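Long-range contacts in beta-lactamase OXA-2 (Salmonella typhimurium, PDB 1K38), which hydrolyses the beta-lactam ring of penicillin-type antibiotics, oxacillin among them, and so confers antibiotic resistance: residues S43-P49 and L143-E149; H57-A61 and Y104-A108; Q72-W76 and Q88-L92; K122-G126 and Q150-K156; W202-P206 and E240-P244. One frame throughout, in Å; residues are numbered along the deposited sequence.

How the contacts relate
The five contacts illustrate how a class D beta-lactamase joins a mostly helical region to a mixed, mainly antiparallel sheet with the active site between them. Contacts 2 and 3, their centres about 13 Å apart, touch through Phe107, Phe74 and Leu92 in the helical region; contact 3 lies within the chain loop that contact 2 closes, and contact 2 within that of contact 1. Contact 5, last in sequence, ties strand 196-205 to the segment after helix 226-238 and meets contact 4 where Trp202 touches Leu154. Contacts 1 and 4, about 11 Å between centres, alternate along the chain and share helix 147-158, which they bind to segments near the predicted nucleophile.

Contact 1 (S43-P49 and L143-E149); sequences SKKRYSP and LAISAQE
Glu149 OE1 is gripped from two directions, by Arg46 NE across the contact at 3.0 Å and by the backbone N of Ser146. Arg46 approaches side-on: its NH2 takes the second oxygen, Glu149 OE2, at 2.8 Å on the syn lone pair, so one nitrogen serves each oxygen and the guanidinium and carboxylate lie nearly coplanar, 20° apart. The bond from Ser146 N uses the anti lone pair of OE1 and leaves the syn side to the arginine. Ser146 OG in turn accepts from Glu149 N, completing a capping box at the start of helix 147-158; with chi1 at 74°, OG sits between its own N and carbonyl carbon, turned back to the helix end. Along the backbone, Tyr47 and Ile145 form a single antiparallel hydrogen-bonded bridge, Ile145 N to Tyr47 O at 2.8 Å. Nearer the start of segment 43-49, Gln148 donates twice to Ser43, from its backbone N to O and from NE2 to OG at 2.9 Å, the latter in the amide plane; Ser43 OG also bonds Pro40 O. A water spans Lys45 O and Ala147 N. Pro49 rests its CB on Ile145 CG2 at 3.8 Å. The same carboxylate thus caps a helix and pairs with an arginine, which probably favours its ionised form and ties the segment leading to the predicted nucleophile, Ser51, to that helix.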
# COMPACT_ATOMS: atom_id res chain seq x y z
N SER A 43 15.35 -19.54 -15.99
CA SER A 43 14.52 -19.18 -14.84
C SER A 43 15.04 -19.82 -13.55
O SER A 43 14.69 -19.37 -12.46
CB SER A 43 13.06 -19.59 -15.07
OG SER A 43 12.88 -20.98 -14.89
N LYS A 44 15.88 -20.84 -13.68
CA LYS A 44 16.43 -21.52 -12.52
C LYS A 44 17.90 -21.17 -12.28
O LYS A 44 18.52 -21.68 -11.35
CB LYS A 44 16.27 -23.03 -12.67
CG LYS A 44 14.82 -23.48 -12.78
CD LYS A 44 14.69 -24.99 -12.91
CE LYS A 44 15.16 -25.70 -11.65
NZ LYS A 44 14.36 -25.31 -10.45
N LYS A 45 18.46 -20.29 -13.11
CA LYS A 45 19.85 -19.88 -12.98
C LYS A 45 19.97 -18.76 -11.94
O LYS A 45 19.21 -17.80 -11.96
CB LYS A 45 20.39 -19.39 -14.33
CG LYS A 45 21.86 -19.03 -14.31
CD LYS A 45 22.39 -18.73 -15.70
CE LYS A 45 22.30 -19.95 -16.60
NZ LYS A 45 23.10 -21.09 -16.08
N ARG A 46 20.93 -18.90 -11.04
CA ARG A 46 21.12 -17.89 -10.00
C ARG A 46 21.98 -16.72 -10.44
O ARG A 46 23.05 -16.89 -11.05
CB ARG A 46 21.73 -18.53 -8.75
CG ARG A 46 20.76 -19.42 -8.00
CD ARG A 46 21.42 -20.04 -6.79
NE ARG A 46 20.45 -20.70 -5.92
CZ ARG A 46 20.77 -21.54 -4.94
NH1 ARG A 46 22.05 -21.83 -4.71
NH2 ARG A 46 19.83 -22.08 -4.19
N TYR A 47 21.51 -15.52 -10.13
CA TYR A 47 22.20 -14.28 -10.45
C TYR A 47 22.17 -13.37 -9.23
O TYR A 47 21.34 -13.53 -8.34
CB TYR A 47 21.48 -13.54 -11.59
CG TYR A 47 21.47 -14.22 -12.93
CD1 TYR A 47 22.63 -14.28 -13.71
CD2 TYR A 47 20.29 -14.75 -13.46
CE1 TYR A 47 22.60 -14.85 -14.98
CE2 TYR A 47 20.26 -15.32 -14.73
CZ TYR A 47 21.42 -15.36 -15.49
OH TYR A 47 21.38 -15.88 -16.76
N SER A 48 23.08 -12.40 -9.19
CA SER A 48 23.10 -11.45 -8.09
C SER A 48 21.72 -10.79 -8.06
O SER A 48 21.20 -10.40 -9.10
CB SER A 48 24.16 -10.37 -8.33
OG SER A 48 23.98 -9.28 -7.45
N PRO A 49 21.12 -10.66 -6.87
CA PRO A 49 19.79 -10.04 -6.80
C PRO A 49 19.83 -8.53 -7.00
O PRO A 49 18.81 -7.92 -7.33
CB PRO A 49 19.32 -10.41 -5.40
CG PRO A 49 20.58 -10.38 -4.62
CD PRO A 49 21.57 -11.09 -5.54
N LEU A 143 26.31 -13.51 -3.09
CA LEU A 143 24.88 -13.79 -3.08
C LEU A 143 24.25 -13.90 -4.47
O LEU A 143 24.46 -13.04 -5.33
CB LEU A 143 24.14 -12.72 -2.27
CG LEU A 143 22.65 -13.00 -2.01
CD1 LEU A 143 22.50 -14.28 -1.21
CD2 LEU A 143 22.04 -11.83 -1.26
N ALA A 144 23.49 -14.97 -4.68
CA ALA A 144 22.83 -15.19 -5.96
C ALA A 144 21.51 -15.93 -5.77
O ALA A 144 21.39 -16.77 -4.87
CB ALA A 144 23.75 -15.98 -6.89
N ILE A 145 20.53 -15.62 -6.61
CA ILE A 145 19.21 -16.23 -6.53
C ILE A 145 18.57 -16.29 -7.92
O ILE A 145 18.84 -15.45 -8.77
CB ILE A 145 18.32 -15.40 -5.56
CG1 ILE A 145 16.97 -16.07 -5.35
CG2 ILE A 145 18.16 -13.98 -6.11
CD1 ILE A 145 16.13 -15.44 -4.24
N SER A 146 17.73 -17.30 -8.16
CA SER A 146 17.09 -17.45 -9.46
C SER A 146 15.71 -16.80 -9.52
O SER A 146 15.13 -16.44 -8.49
CB SER A 146 16.92 -18.93 -9.82
OG SER A 146 15.88 -19.51 -9.05
N ALA A 147 15.18 -16.66 -10.73
CA ALA A 147 13.86 -16.07 -10.90
C ALA A 147 12.81 -16.92 -10.20
O ALA A 147 11.88 -16.39 -9.59
CB ALA A 147 13.53 -15.93 -12.39
N GLN A 148 12.95 -18.24 -10.28
CA GLN A 148 11.98 -19.11 -9.62
C GLN A 148 12.08 -18.98 -8.11
O GLN A 148 11.06 -19.02 -7.41
CB GLN A 148 12.17 -20.57 -10.06
CG GLN A 148 11.60 -20.83 -11.45
CD GLN A 148 11.35 -22.30 -11.73
OE1 GLN A 148 10.93 -23.05 -10.85
NE2 GLN A 148 11.59 -22.72 -12.97
N GLU A 149 13.29 -18.79 -7.60
CA GLU A 149 13.48 -18.62 -6.16
C GLU A 149 12.91 -17.28 -5.69
O GLU A 149 12.43 -17.16 -4.56
CB GLU A 149 14.96 -18.75 -5.81
CG GLU A 149 15.49 -20.16 -6.02
CD GLU A 149 16.96 -20.29 -5.66
OE1 GLU A 149 17.76 -19.45 -6.11
OE2 GLU A 149 17.31 -21.25 -4.94
O HOH W 1 17.00 -16.66 -13.11
O HOH W 2 25.45 -10.44 -5.34

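Contact 2 (H57-A61 and Y104-A108); sequences HTLFA and YELFA
The His57 and Tyr104 rings meet obliquely, centroids 5.5 Å apart and planes at 53°, with His57 ND1 at the edge of the tyrosine ring. They join two helices of the helical region of the class D fold, 56-64 and 101-111, whose short segments cross at 51° with axes 10.1 Å apart, a spacing filled by aromatic side chains. One face of the tyrosine is covered by Phe107 CE2 from the next turn of its own helix, and Ala108 CB lies at the edge of the imidazole, 4.0 Å from His57 CE1. On the phenylalanine ring, the methyl of Ala61 sits over one face, offset toward the rim, its CB 3.9 Å from the centroid in a CH-pi contact. His57 reaches over because its CG stands anti to the backbone N (chi1 -154°), and the side chains of His57 and Tyr104 pass one another pointing opposite ways; His57 and Trp138 form an edge-to-face pair, Phe107 and Phe74 another. The polar link lies at the active-site end, where the side chain of Tyr104 is about 7 Å from that of Lys189, a substrate-binding residue by similarity. Thr58 OG1 is also hydrogen-bonded to the backbone O of the carboxylated lysine at position 54, which links the tyrosine to the main chain of that residue. Across the contact, Tyr104 OH donates to Thr58 OG1 at 2.6 Å, with the threonine oxygen near the plane of the ring.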
# COMPACT_ATOMS: atom_id res chain seq x y z
N HIS A 57 16.32 -7.38 2.66
CA HIS A 57 17.26 -6.60 3.46
C HIS A 57 16.53 -5.62 4.39
O HIS A 57 16.97 -5.38 5.51
CB HIS A 57 18.23 -5.83 2.55
CG HIS A 57 19.55 -5.52 3.19
ND1 HIS A 57 20.57 -4.88 2.53
CD2 HIS A 57 20.02 -5.77 4.44
CE1 HIS A 57 21.61 -4.74 3.33
NE2 HIS A 57 21.30 -5.27 4.50
N THR A 58 15.41 -5.07 3.92
CA THR A 58 14.65 -4.14 4.76
C THR A 58 14.12 -4.90 5.97
O THR A 58 14.08 -4.36 7.08
CB THR A 58 13.47 -3.51 3.98
OG1 THR A 58 13.98 -2.78 2.85
CG2 THR A 58 12.70 -2.55 4.88
N LEU A 59 13.72 -6.16 5.77
CA LEU A 59 13.23 -6.98 6.87
C LEU A 59 14.38 -7.20 7.85
O LEU A 59 14.20 -7.09 9.06
CB LEU A 59 12.72 -8.33 6.35
CG LEU A 59 11.48 -8.31 5.45
CD1 LEU A 59 11.24 -9.70 4.88
CD2 LEU A 59 10.27 -7.84 6.25
N PHE A 60 15.57 -7.52 7.33
CA PHE A 60 16.74 -7.73 8.18
C PHE A 60 17.00 -6.49 9.03
O PHE A 60 17.20 -6.59 10.25
CB PHE A 60 18.01 -7.96 7.34
CG PHE A 60 18.02 -9.24 6.54
CD1 PHE A 60 16.89 -10.04 6.41
CD2 PHE A 60 19.19 -9.62 5.88
CE1 PHE A 60 16.92 -11.20 5.63
CE2 PHE A 60 19.23 -10.77 5.10
CZ PHE A 60 18.10 -11.56 4.98
N ALA A 61 17.01 -5.33 8.38
CA ALA A 61 17.27 -4.06 9.04
C ALA A 61 16.24 -3.70 10.11
O ALA A 61 16.60 -3.22 11.18
CB ALA A 61 17.35 -2.94 8.00
N TYR A 104 21.34 1.16 2.49
CA TYR A 104 21.41 -0.24 2.87
C TYR A 104 22.83 -0.69 3.22
O TYR A 104 23.01 -1.70 3.89
CB TYR A 104 20.78 -1.11 1.78
CG TYR A 104 19.27 -0.99 1.78
CD1 TYR A 104 18.64 0.17 1.33
CD2 TYR A 104 18.47 -2.00 2.33
CE1 TYR A 104 17.26 0.33 1.42
CE2 TYR A 104 17.08 -1.86 2.42
CZ TYR A 104 16.49 -0.69 1.97
OH TYR A 104 15.12 -0.53 2.07
N GLU A 105 23.82 0.08 2.79
CA GLU A 105 25.20 -0.25 3.14
C GLU A 105 25.32 0.03 4.63
O GLU A 105 26.02 -0.68 5.36
CB GLU A 105 26.18 0.63 2.35
CG GLU A 105 26.32 0.23 0.89
CD GLU A 105 27.25 1.15 0.12
OE1 GLU A 105 28.38 1.39 0.60
OE2 GLU A 105 26.85 1.63 -0.96
N LEU A 106 24.63 1.08 5.08
CA LEU A 106 24.63 1.44 6.49
C LEU A 106 24.01 0.31 7.30
O LEU A 106 24.54 -0.08 8.34
CB LEU A 106 23.83 2.73 6.71
CG LEU A 106 24.56 4.07 6.51
CD1 LEU A 106 25.50 4.31 7.67
CD2 LEU A 106 25.33 4.06 5.19
N PHE A 107 22.89 -0.23 6.81
CA PHE A 107 22.22 -1.33 7.50
C PHE A 107 23.13 -2.55 7.55
O PHE A 107 23.25 -3.20 8.58
CB PHE A 107 20.93 -1.73 6.78
CG PHE A 107 19.89 -0.65 6.69
CD1 PHE A 107 19.89 0.43 7.58
CD2 PHE A 107 18.88 -0.73 5.74
CE1 PHE A 107 18.90 1.40 7.52
CE2 PHE A 107 17.88 0.24 5.67
CZ PHE A 107 17.89 1.31 6.56
N ALA A 108 23.76 -2.86 6.42
CA ALA A 108 24.65 -4.01 6.33
C ALA A 108 25.78 -3.93 7.35
O ALA A 108 26.11 -4.93 7.99
CB ALA A 108 25.22 -4.12 4.92

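Contact 3 (Q72-W76 and Q88-L92); sequences QIFRW and QDQDL
Backbone bonds come first: Phe74 N reaches Gln90 O at 2.7 Å and Gln90 N returns to Phe74 O at 2.9 Å, a single antiparallel hydrogen-bonded bridge that draws together the two ends of an excursion between helices 56-64 and 92-97. A water continues the link from Gln72 O to Leu92 N, where the latter helix begins; Asp91 caps it through Ser94 N. Charge follows. With CG anti to its carbonyl carbon (chi1 -63°), Asp89 turns its carboxylate toward segment 72-76, and OD2 meets Arg75 NH1 at 3.1 Å in a weak, bent bond of a salt bridge, the two planes nearly perpendicular at 86°. Ile73 CG2 covers a face of that guanidinium. The other oxygen, Asp89 OD1, accepts from Trp76 N at 2.9 Å. Among the aromatics, Phe74 turns one ring edge to Gln90 O, while Gln88 N lies 3.4 Å above the plane of the Trp76 indole, offset toward its rim.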
# COMPACT_ATOMS: atom_id res chain seq x y z
N GLN A 72 12.09 7.33 10.00
CA GLN A 72 13.49 7.61 10.31
C GLN A 72 14.19 8.16 9.07
O GLN A 72 14.03 7.65 7.96
CB GLN A 72 14.21 6.35 10.79
CG GLN A 72 15.63 6.62 11.26
CD GLN A 72 16.29 5.41 11.88
OE1 GLN A 72 15.63 4.41 12.18
NE2 GLN A 72 17.60 5.49 12.08
N ILE A 73 14.98 9.22 9.26
CA ILE A 73 15.68 9.84 8.15
C ILE A 73 17.18 9.56 8.23
O ILE A 73 17.79 9.64 9.30
CB ILE A 73 15.46 11.37 8.14
CG1 ILE A 73 13.98 11.68 7.91
CG2 ILE A 73 16.33 12.01 7.07
CD1 ILE A 73 13.66 13.16 7.93
N PHE A 74 17.76 9.20 7.09
CA PHE A 74 19.19 8.93 7.02
C PHE A 74 19.81 10.08 6.23
O PHE A 74 19.36 10.40 5.13
CB PHE A 74 19.43 7.58 6.36
CG PHE A 74 18.79 6.44 7.10
CD1 PHE A 74 17.47 6.09 6.85
CD2 PHE A 74 19.48 5.77 8.11
CE1 PHE A 74 16.84 5.10 7.59
CE2 PHE A 74 18.86 4.78 8.86
CZ PHE A 74 17.53 4.44 8.61
N ARG A 75 20.83 10.70 6.81
CA ARG A 75 21.49 11.85 6.20
C ARG A 75 22.50 11.56 5.10
O ARG A 75 23.41 10.75 5.26
CB ARG A 75 22.16 12.69 7.29
CG ARG A 75 21.22 13.06 8.44
CD ARG A 75 20.03 13.87 7.94
NE ARG A 75 19.04 14.07 9.00
CZ ARG A 75 17.91 14.75 8.84
NH1 ARG A 75 17.61 15.30 7.67
NH2 ARG A 75 17.06 14.88 9.86
N TRP A 76 22.32 12.27 3.98
CA TRP A 76 23.19 12.15 2.82
C TRP A 76 24.53 12.82 3.15
O TRP A 76 24.56 13.87 3.79
CB TRP A 76 22.52 12.85 1.62
CG TRP A 76 23.36 12.99 0.39
CD1 TRP A 76 24.07 12.00 -0.24
CD2 TRP A 76 23.52 14.17 -0.41
NE1 TRP A 76 24.66 12.50 -1.38
CE2 TRP A 76 24.34 13.83 -1.51
CE3 TRP A 76 23.05 15.48 -0.30
CZ2 TRP A 76 24.70 14.76 -2.49
CZ3 TRP A 76 23.40 16.41 -1.28
CH2 TRP A 76 24.22 16.04 -2.36
N GLN A 88 20.49 13.05 -1.63
CA GLN A 88 19.60 13.73 -0.68
C GLN A 88 19.31 12.82 0.51
O GLN A 88 19.57 11.61 0.45
CB GLN A 88 18.28 14.09 -1.37
CG GLN A 88 17.51 12.89 -1.90
CD GLN A 88 16.19 13.28 -2.54
OE1 GLN A 88 15.31 13.83 -1.89
NE2 GLN A 88 16.05 12.99 -3.83
N ASP A 89 18.79 13.40 1.59
CA ASP A 89 18.46 12.62 2.77
C ASP A 89 17.42 11.61 2.34
O ASP A 89 16.70 11.83 1.37
CB ASP A 89 17.91 13.52 3.88
CG ASP A 89 18.93 14.53 4.37
OD1 ASP A 89 20.12 14.18 4.44
OD2 ASP A 89 18.53 15.67 4.69
N GLN A 90 17.33 10.50 3.05
CA GLN A 90 16.40 9.45 2.67
C GLN A 90 15.64 8.80 3.81
O GLN A 90 16.08 8.81 4.96
CB GLN A 90 17.15 8.32 1.97
CG GLN A 90 18.20 8.72 0.95
CD GLN A 90 17.67 8.67 -0.47
OE1 GLN A 90 16.96 7.74 -0.84
NE2 GLN A 90 18.04 9.66 -1.27
N ASP A 91 14.48 8.24 3.48
CA ASP A 91 13.70 7.46 4.43
C ASP A 91 13.59 6.11 3.73
O ASP A 91 14.07 5.97 2.60
CB ASP A 91 12.32 8.06 4.75
CG ASP A 91 11.52 8.46 3.52
OD1 ASP A 91 11.73 7.91 2.41
OD2 ASP A 91 10.63 9.32 3.68
N LEU A 92 13.00 5.12 4.38
CA LEU A 92 12.90 3.81 3.74
C LEU A 92 12.20 3.80 2.39
O LEU A 92 12.63 3.10 1.48
CB LEU A 92 12.19 2.81 4.65
CG LEU A 92 13.02 2.21 5.78
CD1 LEU A 92 12.13 1.29 6.59
CD2 LEU A 92 14.21 1.45 5.22
O HOH W 3 12.63 5.43 7.11

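Contact 4 (K122-G126 and Q150-K156); sequences KIDYG and QIAFLRK
Tyr125 turns the edge of its ring to the face of Phe153 in a T-shaped pair, planes at 86° and centroids 5.4 Å apart. Tyr125 CD2 makes the touch, 4.1 Å from Phe153 CD1. With chi1 near 169°, the phenylalanine has its CG anti to the backbone N and projects from helix 147-158 toward the turn. Ile123 crosses the same ring obliquely, its CD1 at 4.1 Å from Phe153 CE1, while Pro56, at the start of helix 56-64, packs against all three. The turn itself is a Schellman motif that ends helix 113-122, with Asp124 as its C-prime residue. Polar groups flank the aromatic pair. The Lys156 chain bends at chi3 and brings NZ to Ile123 O at 3.3 Å, a weak bond backed by a water that bridges the two. A second water accepts a hydrogen bond from Tyr125 OH at 2.7 Å and donates to Gln150 OE1; Gln150 NE2 goes to Thr52 OG1, next to the predicted nucleophile Ser51. Tyr125 OH and Gln150 OE1, 4.0 Å apart, are too distant for a direct bond, and the water relays one between them, so apolar ring contact joins the two helices with hydrated polar links beside it.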
# COMPACT_ATOMS: atom_id res chain seq x y z
N LYS A 122 17.78 -18.35 7.44
CA LYS A 122 16.42 -18.53 7.96
C LYS A 122 15.34 -18.34 6.90
O LYS A 122 14.23 -18.86 7.05
CB LYS A 122 16.18 -17.60 9.16
CG LYS A 122 16.00 -16.13 8.83
CD LYS A 122 16.18 -15.27 10.08
CE LYS A 122 15.30 -15.74 11.24
NZ LYS A 122 15.61 -15.03 12.52
N ILE A 123 15.64 -17.61 5.83
CA ILE A 123 14.64 -17.43 4.77
C ILE A 123 15.02 -18.23 3.52
O ILE A 123 14.36 -18.11 2.49
CB ILE A 123 14.44 -15.94 4.37
CG1 ILE A 123 15.74 -15.33 3.87
CG2 ILE A 123 13.90 -15.16 5.56
CD1 ILE A 123 15.56 -13.94 3.26
N ASP A 124 16.07 -19.04 3.63
CA ASP A 124 16.52 -19.89 2.52
C ASP A 124 16.52 -19.10 1.21
O ASP A 124 15.93 -19.53 0.21
CB ASP A 124 15.59 -21.11 2.42
CG ASP A 124 16.04 -22.11 1.38
OD1 ASP A 124 17.24 -22.42 1.32
OD2 ASP A 124 15.17 -22.59 0.62
N TYR A 125 17.19 -17.95 1.23
CA TYR A 125 17.26 -17.05 0.08
C TYR A 125 18.42 -17.33 -0.87
O TYR A 125 19.57 -16.99 -0.59
CB TYR A 125 17.32 -15.61 0.60
CG TYR A 125 17.20 -14.52 -0.45
CD1 TYR A 125 18.32 -14.05 -1.13
CD2 TYR A 125 15.96 -13.93 -0.72
CE1 TYR A 125 18.21 -13.01 -2.05
CE2 TYR A 125 15.85 -12.89 -1.63
CZ TYR A 125 16.97 -12.43 -2.30
OH TYR A 125 16.85 -11.38 -3.17
N GLY A 126 18.12 -17.95 -2.01
CA GLY A 126 19.15 -18.26 -2.98
C GLY A 126 20.26 -19.09 -2.36
O GLY A 126 19.99 -20.04 -1.62
N GLN A 150 12.97 -16.27 -6.55
CA GLN A 150 12.41 -14.96 -6.20
C GLN A 150 10.90 -15.11 -6.04
O GLN A 150 10.30 -14.54 -5.13
CB GLN A 150 12.70 -13.92 -7.29
CG GLN A 150 14.17 -13.52 -7.39
CD GLN A 150 14.48 -12.18 -6.75
OE1 GLN A 150 13.81 -11.76 -5.79
NE2 GLN A 150 15.50 -11.49 -7.26
N ILE A 151 10.28 -15.88 -6.93
CA ILE A 151 8.83 -16.09 -6.86
C ILE A 151 8.48 -16.76 -5.54
O ILE A 151 7.57 -16.31 -4.84
CB ILE A 151 8.34 -17.00 -8.02
CG1 ILE A 151 8.49 -16.27 -9.36
CG2 ILE A 151 6.89 -17.40 -7.79
CD1 ILE A 151 7.51 -15.14 -9.59
N ALA A 152 9.20 -17.82 -5.19
CA ALA A 152 8.93 -18.53 -3.94
C ALA A 152 9.06 -17.59 -2.74
O ALA A 152 8.24 -17.63 -1.83
CB ALA A 152 9.88 -19.71 -3.79
N PHE A 153 10.08 -16.75 -2.75
CA PHE A 153 10.29 -15.80 -1.66
C PHE A 153 9.15 -14.78 -1.59
O PHE A 153 8.63 -14.51 -0.51
CB PHE A 153 11.62 -15.06 -1.85
CG PHE A 153 11.78 -13.89 -0.93
CD1 PHE A 153 12.01 -14.09 0.43
CD2 PHE A 153 11.66 -12.59 -1.41
CE1 PHE A 153 12.12 -13.01 1.30
CE2 PHE A 153 11.76 -11.50 -0.55
CZ PHE A 153 11.99 -11.72 0.81
N LEU A 154 8.78 -14.22 -2.74
CA LEU A 154 7.71 -13.22 -2.78
C LEU A 154 6.38 -13.77 -2.29
O LEU A 154 5.61 -13.06 -1.63
CB LEU A 154 7.55 -12.69 -4.21
CG LEU A 154 8.73 -11.86 -4.73
CD1 LEU A 154 8.55 -11.62 -6.22
CD2 LEU A 154 8.83 -10.54 -3.97
N ARG A 155 6.09 -15.03 -2.61
CA ARG A 155 4.84 -15.64 -2.18
C ARG A 155 4.79 -15.77 -0.66
O ARG A 155 3.73 -15.59 -0.05
CB ARG A 155 4.66 -17.00 -2.86
CG ARG A 155 4.57 -16.87 -4.36
CD ARG A 155 4.46 -18.21 -5.05
NE ARG A 155 3.08 -18.65 -5.20
CZ ARG A 155 2.71 -19.65 -5.99
NH1 ARG A 155 3.63 -20.30 -6.70
NH2 ARG A 155 1.43 -19.99 -6.09
N LYS A 156 5.93 -16.05 -0.04
CA LYS A 156 5.98 -16.16 1.41
C LYS A 156 5.72 -14.79 2.04
O LYS A 156 4.97 -14.68 3.01
CB LYS A 156 7.34 -16.72 1.86
CG LYS A 156 7.52 -18.19 1.51
CD LYS A 156 8.78 -18.79 2.10
CE LYS A 156 10.03 -18.25 1.44
NZ LYS A 156 11.22 -19.04 1.85
O HOH W 4 12.82 -17.83 0.10
O HOH W 5 14.41 -10.31 -3.51

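Contact 5 (W202-P206 and E240-P244); sequences WVEWP and EALPP
Trp205 NE1 donates to Ala241 O at 2.9 Å, the one hydrogen bond between residues 202-206 and 240-244. The oxygen lies in the indole plane, whereas the donor stands above the carbonyl plane, 54° out, and the N-H...O angle of 145° makes the bond bent. That same oxygen is flanked by Val203: CG1, set between its backbone N and carbonyl carbon by chi1 of 58°, comes to 3.3 Å of Ala241 O, and also packs on Ala241 CB. Val203 CG2 meets Leu242 CD2 at 4.2 Å. Farther along the indole, Trp205 CH2 touches Pro243 CG at the ring edge, 4.1 Å away. Val203 and Trp205, alternate residues of the strand, both direct their side chains to the segment that follows helix 226-238. Outside this shell, Trp184 of the neighbouring strand 184-192 stacks on Trp205 and also packs against Val203, Leu242 and Pro243. Arg29 makes a cation-pi contact with the indole and bonds Glu240 O. The segment leaves helix 226-238 through a Schellman motif with Glu240 as its C-prime residue, and the next carbonyl, that of Ala241, faces the sheet. Within a buried and largely apolar contact this carbonyl receives an indole N-H, so hydrogen bonding and hydrophobic cover together fasten the segment after helix 226-238 to the sheet.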
# COMPACT_ATOMS: atom_id res chain seq x y z
N TRP A 202 4.50 -8.45 -7.69
CA TRP A 202 3.21 -9.04 -8.00
C TRP A 202 2.14 -7.97 -8.10
O TRP A 202 2.33 -6.83 -7.69
CB TRP A 202 2.81 -10.07 -6.92
CG TRP A 202 2.47 -9.52 -5.55
CD1 TRP A 202 1.27 -8.98 -5.15
CD2 TRP A 202 3.31 -9.50 -4.39
NE1 TRP A 202 1.32 -8.65 -3.81
CE2 TRP A 202 2.56 -8.96 -3.32
CE3 TRP A 202 4.64 -9.90 -4.15
CZ2 TRP A 202 3.09 -8.80 -2.03
CZ3 TRP A 202 5.16 -9.75 -2.86
CH2 TRP A 202 4.38 -9.20 -1.82
N VAL A 203 1.03 -8.35 -8.72
CA VAL A 203 -0.10 -7.44 -8.83
C VAL A 203 -1.27 -8.16 -8.16
O VAL A 203 -1.57 -9.32 -8.49
CB VAL A 203 -0.44 -7.11 -10.31
CG1 VAL A 203 -0.74 -8.38 -11.07
CG2 VAL A 203 -1.61 -6.14 -10.36
N GLU A 204 -1.90 -7.50 -7.21
CA GLU A 204 -3.02 -8.09 -6.48
C GLU A 204 -4.35 -7.66 -7.05
O GLU A 204 -4.57 -6.48 -7.32
CB GLU A 204 -3.00 -7.67 -5.01
CG GLU A 204 -1.66 -7.62 -4.37
CD GLU A 204 -1.72 -7.22 -2.91
OE1 GLU A 204 -2.73 -6.61 -2.49
OE2 GLU A 204 -0.76 -7.51 -2.18
N TRP A 205 -5.24 -8.64 -7.19
CA TRP A 205 -6.59 -8.41 -7.68
C TRP A 205 -7.55 -9.02 -6.66
O TRP A 205 -7.13 -9.76 -5.78
CB TRP A 205 -6.79 -9.09 -9.04
CG TRP A 205 -6.02 -8.42 -10.14
CD1 TRP A 205 -4.75 -8.71 -10.55
CD2 TRP A 205 -6.46 -7.32 -10.93
NE1 TRP A 205 -4.37 -7.86 -11.55
CE2 TRP A 205 -5.40 -6.99 -11.81
CE3 TRP A 205 -7.64 -6.57 -11.00
CZ2 TRP A 205 -5.48 -5.95 -12.74
CZ3 TRP A 205 -7.73 -5.54 -11.91
CH2 TRP A 205 -6.65 -5.23 -12.77
N PRO A 206 -8.84 -8.70 -6.77
CA PRO A 206 -9.82 -9.24 -5.82
C PRO A 206 -9.83 -10.77 -5.72
O PRO A 206 -10.10 -11.32 -4.66
CB PRO A 206 -11.14 -8.68 -6.34
CG PRO A 206 -10.73 -7.35 -6.88
CD PRO A 206 -9.47 -7.69 -7.64
N GLU A 240 -4.39 -10.29 -18.81
CA GLU A 240 -5.31 -9.45 -18.04
C GLU A 240 -4.94 -9.31 -16.57
O GLU A 240 -5.82 -9.33 -15.70
CB GLU A 240 -6.74 -9.98 -18.20
CG GLU A 240 -7.26 -9.90 -19.63
CD GLU A 240 -8.68 -10.42 -19.78
OE1 GLU A 240 -9.54 -10.03 -18.96
OE2 GLU A 240 -8.94 -11.20 -20.71
N ALA A 241 -3.65 -9.17 -16.29
CA ALA A 241 -3.16 -9.01 -14.92
C ALA A 241 -2.87 -7.53 -14.66
O ALA A 241 -2.46 -7.15 -13.56
CB ALA A 241 -1.91 -9.84 -14.71
N LEU A 242 -3.05 -6.71 -15.69
CA LEU A 242 -2.87 -5.27 -15.60
C LEU A 242 -3.91 -4.66 -16.53
O LEU A 242 -4.24 -5.26 -17.56
CB LEU A 242 -1.47 -4.84 -16.05
CG LEU A 242 -0.35 -4.80 -15.00
CD1 LEU A 242 0.92 -4.28 -15.66
CD2 LEU A 242 -0.75 -3.90 -13.84
N PRO A 243 -4.44 -3.48 -16.19
CA PRO A 243 -5.44 -2.83 -17.03
C PRO A 243 -4.92 -2.56 -18.44
O PRO A 243 -3.75 -2.20 -18.62
CB PRO A 243 -5.74 -1.54 -16.27
CG PRO A 243 -5.50 -1.92 -14.84
CD PRO A 243 -4.22 -2.72 -14.95
N PRO A 244 -5.77 -2.73 -19.46
CA PRO A 244 -5.37 -2.51 -20.85
C PRO A 244 -5.18 -1.03 -21.18
O PRO A 244 -4.03 -0.62 -21.43
CB PRO A 244 -6.52 -3.13 -21.64
CG PRO A 244 -7.70 -2.85 -20.76
CD PRO A 244 -7.17 -3.19 -19.38